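Local coordinates for protein probable porin (Pseudomonas aeruginosa, PDB 2Y0H) that probably acts as a porin, an OprD-family beta-barrel that lets small solutes cross the bacterial outer membrane, at residues Asp122-Pro127 / Asn278-Pro283; Tyr308-Ala311 / Gly317-Leu320; Tyr350-Gln353 / Ser359-Leu362. All blocks are in the same frame, centred on the assembly; numbering follows the deposited sequence.

In the fold
All three contacts belong to one antiparallel beta-barrel of 18 strands. Contact 1 joins two loops folded into the barrel interior. Its centre lies about 7 Å from the centre of the chain. Contacts 2 and 3 close two hairpins at one end of the barrel, each with its centre about 22 Å from the chain centre. Centre to centre, contact 1 is about 26 Å from contact 2 and about 23 Å from contact 3, and it touches neither. Contacts 2 and 3 meet where strands 318-330 and 339-351 run side by side; Gly317 O lies 2.7 Å from Val351 N, a probable hydrogen bond. Leu318 and Tyr350 pack together there, beside bound detergent.

Contact 1. Residues Asp122-Pro127 / Asn278-Pro283; sequences DVRLLP and NGYTTP
Thr282 OG1 is joined to the backbone of Asp122 by one water. The water lies 2.7 Å from Thr282 OG1 and accepts the N-H of Asp122, with water O 3.1 Å from Asp122 N. This bridge ties the two loops at one end of the contact. At the other end the link is a cation-pi stack of Arg124 on Tyr280. The guanidinium lies over one face of the phenol ring, with the two planes 24° apart. The stack is off-centre: Arg124 CZ is 4.0 Å from the centroid of the Tyr280 ring and 30° off the ring normal. NH2 does most of the touching. It sits over the CG-CD1 side of the ring, toward the rim, 3.0 Å from Tyr280 CD1, so the packing is tight. CZ and NH1 reach further back, each 3.6 Å from Tyr280 CB. The Arg124 chain is extended from CG to NE, which carries the flat group across to the ring. A salt bridge from NH1 to Asp121 OD2 restrains the turn of the guanidinium and would partly balance its charge. Asp122 is fixed in turn by a salt bridge to Arg13, which also binds Arg124 O. Residues 122-127 come from the loop between strands 118-119 and 129-137. Residues 278-283 come from the loop between strands 259-269 and 300-309. Both loops turn inward near the middle of the barrel, consistent with the channel constriction made by inward-folded loops in OprD porins. Leu125, Leu126 and Pro127 pack behind on strand 30-43.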
loop_
_atom_site.group_PDB
_atom_site.type_symbol
_atom_site.label_atom_id
_atom_site.label_comp_id
_atom_site.label_asym_id
_atom_site.label_seq_id
_atom_site.Cartn_x
_atom_site.Cartn_y
_atom_site.Cartn_z
ATOM N N ASP A 122 -0.953 5.021 1.756
ATOM C CA ASP A 122 -1.860 5.634 2.731
ATOM C C ASP A 122 -1.386 5.481 4.172
ATOM O O ASP A 122 -2.200 5.446 5.088
ATOM C CB ASP A 122 -3.290 5.083 2.629
ATOM C CG ASP A 122 -4.282 5.885 3.492
ATOM O OD1 ASP A 122 -4.172 7.130 3.522
ATOM O OD2 ASP A 122 -5.168 5.279 4.130
ATOM N N VAL A 123 -0.079 5.409 4.372
ATOM C CA VAL A 123 0.456 5.265 5.709
ATOM C C VAL A 123 0.969 6.599 6.232
ATOM O O VAL A 123 1.590 6.660 7.289
ATOM C CB VAL A 123 1.584 4.218 5.759
ATOM C CG1 VAL A 123 1.071 2.869 5.267
ATOM C CG2 VAL A 123 2.771 4.684 4.942
ATOM N N ARG A 124 0.719 7.667 5.479
ATOM C CA ARG A 124 1.091 9.003 5.921
ATOM C C ARG A 124 -0.163 9.782 6.259
ATOM O O ARG A 124 -1.127 9.215 6.772
ATOM C CB ARG A 124 1.898 9.734 4.845
ATOM C CG ARG A 124 3.225 9.063 4.514
ATOM C CD ARG A 124 3.748 9.498 3.148
ATOM N NE ARG A 124 5.173 9.226 3.050
ATOM C CZ ARG A 124 5.696 8.008 2.937
ATOM N NH1 ARG A 124 4.904 6.940 2.888
ATOM N NH2 ARG A 124 7.014 7.854 2.870
ATOM N N LEU A 125 -0.156 11.076 5.955
ATOM C CA LEU A 125 -1.262 11.952 6.328
ATOM C C LEU A 125 -2.449 11.786 5.395
ATOM O O LEU A 125 -3.585 11.619 5.837
ATOM C CB LEU A 125 -0.816 13.419 6.357
ATOM C CG LEU A 125 -1.880 14.419 6.824
ATOM C CD1 LEU A 125 -2.267 14.152 8.279
ATOM C CD2 LEU A 125 -1.428 15.880 6.634
ATOM N N LEU A 126 -2.180 11.848 4.101
ATOM C CA LEU A 126 -3.225 11.752 3.103
ATOM C C LEU A 126 -2.916 10.608 2.155
ATOM O O LEU A 126 -1.763 10.236 1.985
ATOM C CB LEU A 126 -3.327 13.069 2.327
ATOM C CG LEU A 126 -3.814 14.265 3.137
ATOM C CD1 LEU A 126 -3.610 15.537 2.349
ATOM C CD2 LEU A 126 -5.278 14.084 3.520
ATOM N N PRO A 127 -3.952 10.048 1.531
ATOM C CA PRO A 127 -3.687 9.012 0.534
ATOM C C PRO A 127 -3.038 9.610 -0.697
ATOM O O PRO A 127 -3.388 10.716 -1.111
ATOM C CB PRO A 127 -5.083 8.507 0.178
ATOM C CG PRO A 127 -5.980 9.687 0.444
ATOM C CD PRO A 127 -5.383 10.383 1.635
ATOM N N ASN A 278 7.026 6.327 -8.270
ATOM C CA ASN A 278 7.394 7.423 -7.375
ATOM C C ASN A 278 6.199 7.894 -6.544
ATOM O O ASN A 278 5.046 7.619 -6.883
ATOM C CB ASN A 278 7.892 8.608 -8.195
ATOM C CG ASN A 278 6.796 9.185 -9.049
ATOM O OD1 ASN A 278 6.341 8.547 -10.002
ATOM N ND2 ASN A 278 6.310 10.364 -8.677
ATOM N N GLY A 279 6.480 8.621 -5.468
ATOM C CA GLY A 279 5.441 9.140 -4.594
ATOM C C GLY A 279 5.204 8.237 -3.394
ATOM O O GLY A 279 4.119 8.215 -2.825
ATOM N N TYR A 280 6.222 7.481 -3.015
ATOM C CA TYR A 280 6.117 6.557 -1.883
ATOM C C TYR A 280 4.997 5.520 -2.039
ATOM O O TYR A 280 4.414 5.051 -1.063
ATOM C CB TYR A 280 5.972 7.332 -0.566
ATOM C CG TYR A 280 7.189 8.176 -0.237
ATOM C CD1 TYR A 280 8.364 7.585 0.228
ATOM C CD2 TYR A 280 7.167 9.557 -0.400
ATOM C CE1 TYR A 280 9.480 8.347 0.532
ATOM C CE2 TYR A 280 8.278 10.331 -0.101
ATOM C CZ TYR A 280 9.432 9.720 0.366
ATOM O OH TYR A 280 10.539 10.484 0.665
ATOM N N THR A 281 4.695 5.177 -3.280
ATOM C CA THR A 281 3.801 4.077 -3.558
ATOM C C THR A 281 4.285 2.868 -2.769
ATOM O O THR A 281 5.481 2.645 -2.629
ATOM C CB THR A 281 3.819 3.758 -5.051
ATOM O OG1 THR A 281 3.672 4.982 -5.778
ATOM C CG2 THR A 281 2.682 2.815 -5.416
ATOM N N THR A 282 3.350 2.101 -2.240
ATOM C CA THR A 282 3.683 0.994 -1.353
ATOM C C THR A 282 4.074 -0.209 -2.198
ATOM O O THR A 282 3.295 -0.647 -3.041
ATOM C CB THR A 282 2.461 0.621 -0.493
ATOM O OG1 THR A 282 1.948 1.800 0.145
ATOM C CG2 THR A 282 2.821 -0.422 0.556
ATOM N N PRO A 283 5.292 -0.732 -1.992
ATOM C CA PRO A 283 5.698 -1.960 -2.683
ATOM C C PRO A 283 4.874 -3.120 -2.117
ATOM O O PRO A 283 4.781 -3.269 -0.899
ATOM C CB PRO A 283 7.173 -2.126 -2.283
ATOM C CG PRO A 283 7.550 -0.895 -1.499
ATOM C CD PRO A 283 6.282 -0.299 -0.993
HETATM O O HOH W 1 -0.346 2.014 1.516
#

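Contact 2. Residues Tyr308-Ala311 / Gly317-Leu320; sequences YDFA and GLNL
The Phe310 ring is packed between Leu318 on one face and Tyr308 on the other. Leu318 CD2 makes a CH-pi contact, 4.1 Å from the centroid of the Phe310 ring and 22° off its normal. On the opposite face Tyr308 CD2 stands over the ring centre, and Phe310 CD2 lies in the plane of the Tyr308 ring. Tyr308 therefore turns an edge to Phe310. Leu318 O and Leu320 N lie at the Phe310 edge. Leu320 CB is there too, 3.7 Å from Phe310 CE1. The ring reaches this place because CG of Phe310 is anti to its carbonyl carbon (chi1 -77°). The backbones are paired as antiparallel strands. Tyr308 and Leu320 form a hydrogen-bonded pair, with Tyr308 N to Leu320 O at 2.8 Å and Leu320 N to Tyr308 O at 2.9 Å. Phe310 N continues the ladder to Leu318 O at 3.0 Å. Asp309 and Asn319 form the non-hydrogen-bonded pair between them, on the other face of the sheet. Their side chains point the same way, and Asn319 OD1 comes 3.5 Å from Asp309 CB. Asp309 OD1 accepts the N-H of Ala311, with OD1 3.0 Å from Ala311 N. This is an Asx turn. The contact closes the hairpin of strands 300-309 and 318-330, two neighbouring staves of the barrel. Asp309 bonds through its backbone to Ala258 on one flank. Asn319 bonds likewise to Ser349 of strand 339-351 on the other.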
loop_
_atom_site.group_PDB
_atom_site.type_symbol
_atom_site.label_atom_id
_atom_site.label_comp_id
_atom_site.label_asym_id
_atom_site.label_seq_id
_atom_site.Cartn_x
_atom_site.Cartn_y
_atom_site.Cartn_z
ATOM N N TYR A 308 -2.206 -9.850 18.264
ATOM C CA TYR A 308 -3.171 -10.219 19.283
ATOM C C TYR A 308 -4.430 -9.345 19.239
ATOM O O TYR A 308 -4.347 -8.115 19.214
ATOM C CB TYR A 308 -2.550 -10.223 20.681
ATOM C CG TYR A 308 -3.467 -10.879 21.697
ATOM C CD1 TYR A 308 -3.774 -12.236 21.608
ATOM C CD2 TYR A 308 -4.060 -10.136 22.713
ATOM C CE1 TYR A 308 -4.636 -12.843 22.526
ATOM C CE2 TYR A 308 -4.920 -10.725 23.631
ATOM C CZ TYR A 308 -5.203 -12.079 23.535
ATOM O OH TYR A 308 -6.054 -12.662 24.437
ATOM N N ASP A 309 -5.584 -10.005 19.190
ATOM C CA ASP A 309 -6.885 -9.356 19.313
ATOM C C ASP A 309 -7.343 -9.492 20.779
ATOM O O ASP A 309 -7.470 -10.602 21.307
ATOM C CB ASP A 309 -7.881 -9.989 18.329
ATOM C CG ASP A 309 -9.250 -9.272 18.300
ATOM O OD1 ASP A 309 -9.611 -8.591 19.273
ATOM O OD2 ASP A 309 -9.978 -9.412 17.299
ATOM N N PHE A 310 -7.542 -8.362 21.445
ATOM C CA PHE A 310 -7.841 -8.359 22.879
ATOM C C PHE A 310 -9.332 -8.549 23.201
ATOM O O PHE A 310 -9.730 -8.470 24.361
ATOM C CB PHE A 310 -7.338 -7.067 23.536
ATOM C CG PHE A 310 -5.848 -7.028 23.781
ATOM C CD1 PHE A 310 -4.979 -6.577 22.799
ATOM C CD2 PHE A 310 -5.324 -7.404 25.007
ATOM C CE1 PHE A 310 -3.613 -6.523 23.027
ATOM C CE2 PHE A 310 -3.960 -7.352 25.241
ATOM C CZ PHE A 310 -3.104 -6.915 24.250
ATOM N N ALA A 311 -10.144 -8.801 22.180
ATOM C CA ALA A 311 -11.590 -8.960 22.357
ATOM C C ALA A 311 -11.973 -9.991 23.431
ATOM O O ALA A 311 -12.784 -9.704 24.311
ATOM C CB ALA A 311 -12.258 -9.297 21.027
ATOM N N GLY A 317 -11.848 -4.133 20.146
ATOM C CA GLY A 317 -11.352 -2.931 19.506
ATOM C C GLY A 317 -9.886 -2.657 19.779
ATOM O O GLY A 317 -9.305 -1.724 19.217
ATOM N N LEU A 318 -9.281 -3.450 20.654
ATOM C CA LEU A 318 -7.868 -3.275 20.953
ATOM C C LEU A 318 -7.044 -4.399 20.292
ATOM O O LEU A 318 -7.408 -5.580 20.372
ATOM C CB LEU A 318 -7.635 -3.204 22.466
ATOM C CG LEU A 318 -6.218 -2.851 22.944
ATOM C CD1 LEU A 318 -5.866 -1.379 22.664
ATOM C CD2 LEU A 318 -6.048 -3.174 24.409
ATOM N N ASN A 319 -5.963 -4.022 19.610
ATOM C CA ASN A 319 -5.108 -4.988 18.903
ATOM C C ASN A 319 -3.638 -4.650 19.047
ATOM O O ASN A 319 -3.245 -3.494 18.913
ATOM C CB ASN A 319 -5.439 -5.066 17.405
ATOM C CG ASN A 319 -6.834 -5.598 17.138
ATOM O OD1 ASN A 319 -7.055 -6.813 17.084
ATOM N ND2 ASN A 319 -7.787 -4.685 16.958
ATOM N N LEU A 320 -2.835 -5.673 19.321
ATOM C CA LEU A 320 -1.386 -5.554 19.347
ATOM C C LEU A 320 -0.782 -6.170 18.083
ATOM O O LEU A 320 -1.145 -7.285 17.699
ATOM C CB LEU A 320 -0.837 -6.283 20.571
ATOM C CG LEU A 320 0.679 -6.477 20.604
ATOM C CD1 LEU A 320 1.367 -5.135 20.772
ATOM C CD2 LEU A 320 1.085 -7.445 21.718
#

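Contact 3. Residues Tyr350-Gln353 / Ser359-Leu362; sequences YVIQ and SVAL. With C8E ((hydroxyethyloxy)tri(ethyloxy)octane), chain D.
The turn end of the hairpin formed by strands 339-351 and 361-371 is closed here by four backbone hydrogen bonds. Tyr350 and Leu362 form the hydrogen-bonded antiparallel pair. Tyr350 N lies 2.9 Å from Leu362 O, and Leu362 N lies 2.8 Å from Tyr350 O. Val351 and Ala361 follow as a non-hydrogen-bonded pair on the opposite face, with Val351 CG2 4.3 Å from Ala361 CB. Nearer the turn, Ile352 N binds Val360 O at 2.9 Å, and Ser359 N binds Ile352 O at 2.8 Å. Two residues thus face Ile352. Ser359 has positive phi (82°), so the pattern is consistent with a G1-type beta bulge. The side chains of Ile352 and Val360 run side by side. CD1 of Ile352 lies 3.9 Å from Val360 CB and also reaches Leu362 CD1. A detergent molecule lies over one face of the Tyr350 ring, its ether O12 toward the rim, 3.5 Å from Tyr350 CZ. This is consistent with the face of Tyr350 and Leu362 being the outer, membrane-facing side of the barrel. In the turn, Gln353 NE2 binds Val351 O at 2.7 Å from above the carbonyl plane. Val360 and Leu362 pack on Val384 of strand 376-389.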
loop_
_atom_site.group_PDB
_atom_site.type_symbol
_atom_site.label_atom_id
_atom_site.label_comp_id
_atom_site.label_asym_id
_atom_site.label_seq_id
_atom_site.Cartn_x
_atom_site.Cartn_y
_atom_site.Cartn_z
ATOM N N TYR A 350 -6.555 0.935 18.788
ATOM C CA TYR A 350 -7.787 0.849 19.556
ATOM C C TYR A 350 -8.920 1.572 18.850
ATOM O O TYR A 350 -8.838 2.775 18.612
ATOM C CB TYR A 350 -7.593 1.425 20.964
ATOM C CG TYR A 350 -8.797 1.213 21.855
ATOM C CD1 TYR A 350 -9.240 -0.073 22.144
ATOM C CD2 TYR A 350 -9.493 2.288 22.402
ATOM C CE1 TYR A 350 -10.332 -0.287 22.941
ATOM C CE2 TYR A 350 -10.606 2.079 23.212
ATOM C CZ TYR A 350 -11.015 0.787 23.478
ATOM O OH TYR A 350 -12.111 0.546 24.271
ATOM N N VAL A 351 -9.964 0.830 18.497
ATOM C CA VAL A 351 -11.186 1.428 18.002
ATOM C C VAL A 351 -12.141 1.654 19.176
ATOM O O VAL A 351 -12.625 0.704 19.803
ATOM C CB VAL A 351 -11.865 0.556 16.946
ATOM C CG1 VAL A 351 -13.106 1.271 16.399
ATOM C CG2 VAL A 351 -10.880 0.216 15.807
ATOM N N ILE A 352 -12.388 2.919 19.487
ATOM C CA ILE A 352 -13.282 3.273 20.584
ATOM C C ILE A 352 -14.674 2.686 20.348
ATOM O O ILE A 352 -15.277 2.896 19.294
ATOM C CB ILE A 352 -13.340 4.786 20.767
ATOM C CG1 ILE A 352 -11.949 5.298 21.175
ATOM C CG2 ILE A 352 -14.398 5.170 21.810
ATOM C CD1 ILE A 352 -11.782 6.816 21.083
ATOM N N GLN A 353 -15.172 1.947 21.334
ATOM C CA GLN A 353 -16.358 1.106 21.163
ATOM C C GLN A 353 -17.700 1.781 21.485
ATOM O O GLN A 353 -18.756 1.293 21.073
ATOM C CB GLN A 353 -16.214 -0.157 22.028
ATOM C CG GLN A 353 -15.019 -1.024 21.656
ATOM C CD GLN A 353 -15.188 -1.659 20.282
ATOM O OE1 GLN A 353 -16.049 -2.509 20.093
ATOM N NE2 GLN A 353 -14.387 -1.223 19.312
ATOM N N SER A 359 -16.242 4.715 17.415
ATOM C CA SER A 359 -15.726 4.436 16.068
ATOM C C SER A 359 -14.482 5.246 15.721
ATOM O O SER A 359 -13.893 5.034 14.664
ATOM C CB SER A 359 -16.787 4.598 14.967
ATOM O OG SER A 359 -16.836 5.952 14.508
ATOM N N VAL A 360 -14.093 6.183 16.586
ATOM C CA VAL A 360 -12.786 6.827 16.435
ATOM C C VAL A 360 -11.678 5.794 16.650
ATOM O O VAL A 360 -11.700 5.053 17.631
ATOM C CB VAL A 360 -12.585 7.983 17.434
ATOM C CG1 VAL A 360 -11.127 8.432 17.448
ATOM C CG2 VAL A 360 -13.509 9.139 17.096
ATOM N N ALA A 361 -10.717 5.746 15.736
ATOM C CA ALA A 361 -9.624 4.792 15.822
ATOM C C ALA A 361 -8.324 5.457 16.243
ATOM O O ALA A 361 -7.934 6.494 15.696
ATOM C CB ALA A 361 -9.436 4.080 14.463
ATOM N N LEU A 362 -7.638 4.848 17.202
ATOM C CA LEU A 362 -6.351 5.359 17.660
ATOM C C LEU A 362 -5.272 4.368 17.286
ATOM O O LEU A 362 -5.490 3.156 17.354
ATOM C CB LEU A 362 -6.345 5.568 19.188
ATOM C CG LEU A 362 -7.583 6.222 19.825
ATOM C CD1 LEU A 362 -7.496 6.254 21.358
ATOM C CD2 LEU A 362 -7.802 7.608 19.253
HETATM C C8 C8E D . -5.204 2.341 24.164
HETATM O O9 C8E D . -5.551 1.800 25.420
HETATM C C10 C8E D . -6.803 2.275 25.877
HETATM C C11 C8E D . -7.666 1.108 26.349
HETATM O O12 C8E D . -9.031 1.477 26.335
#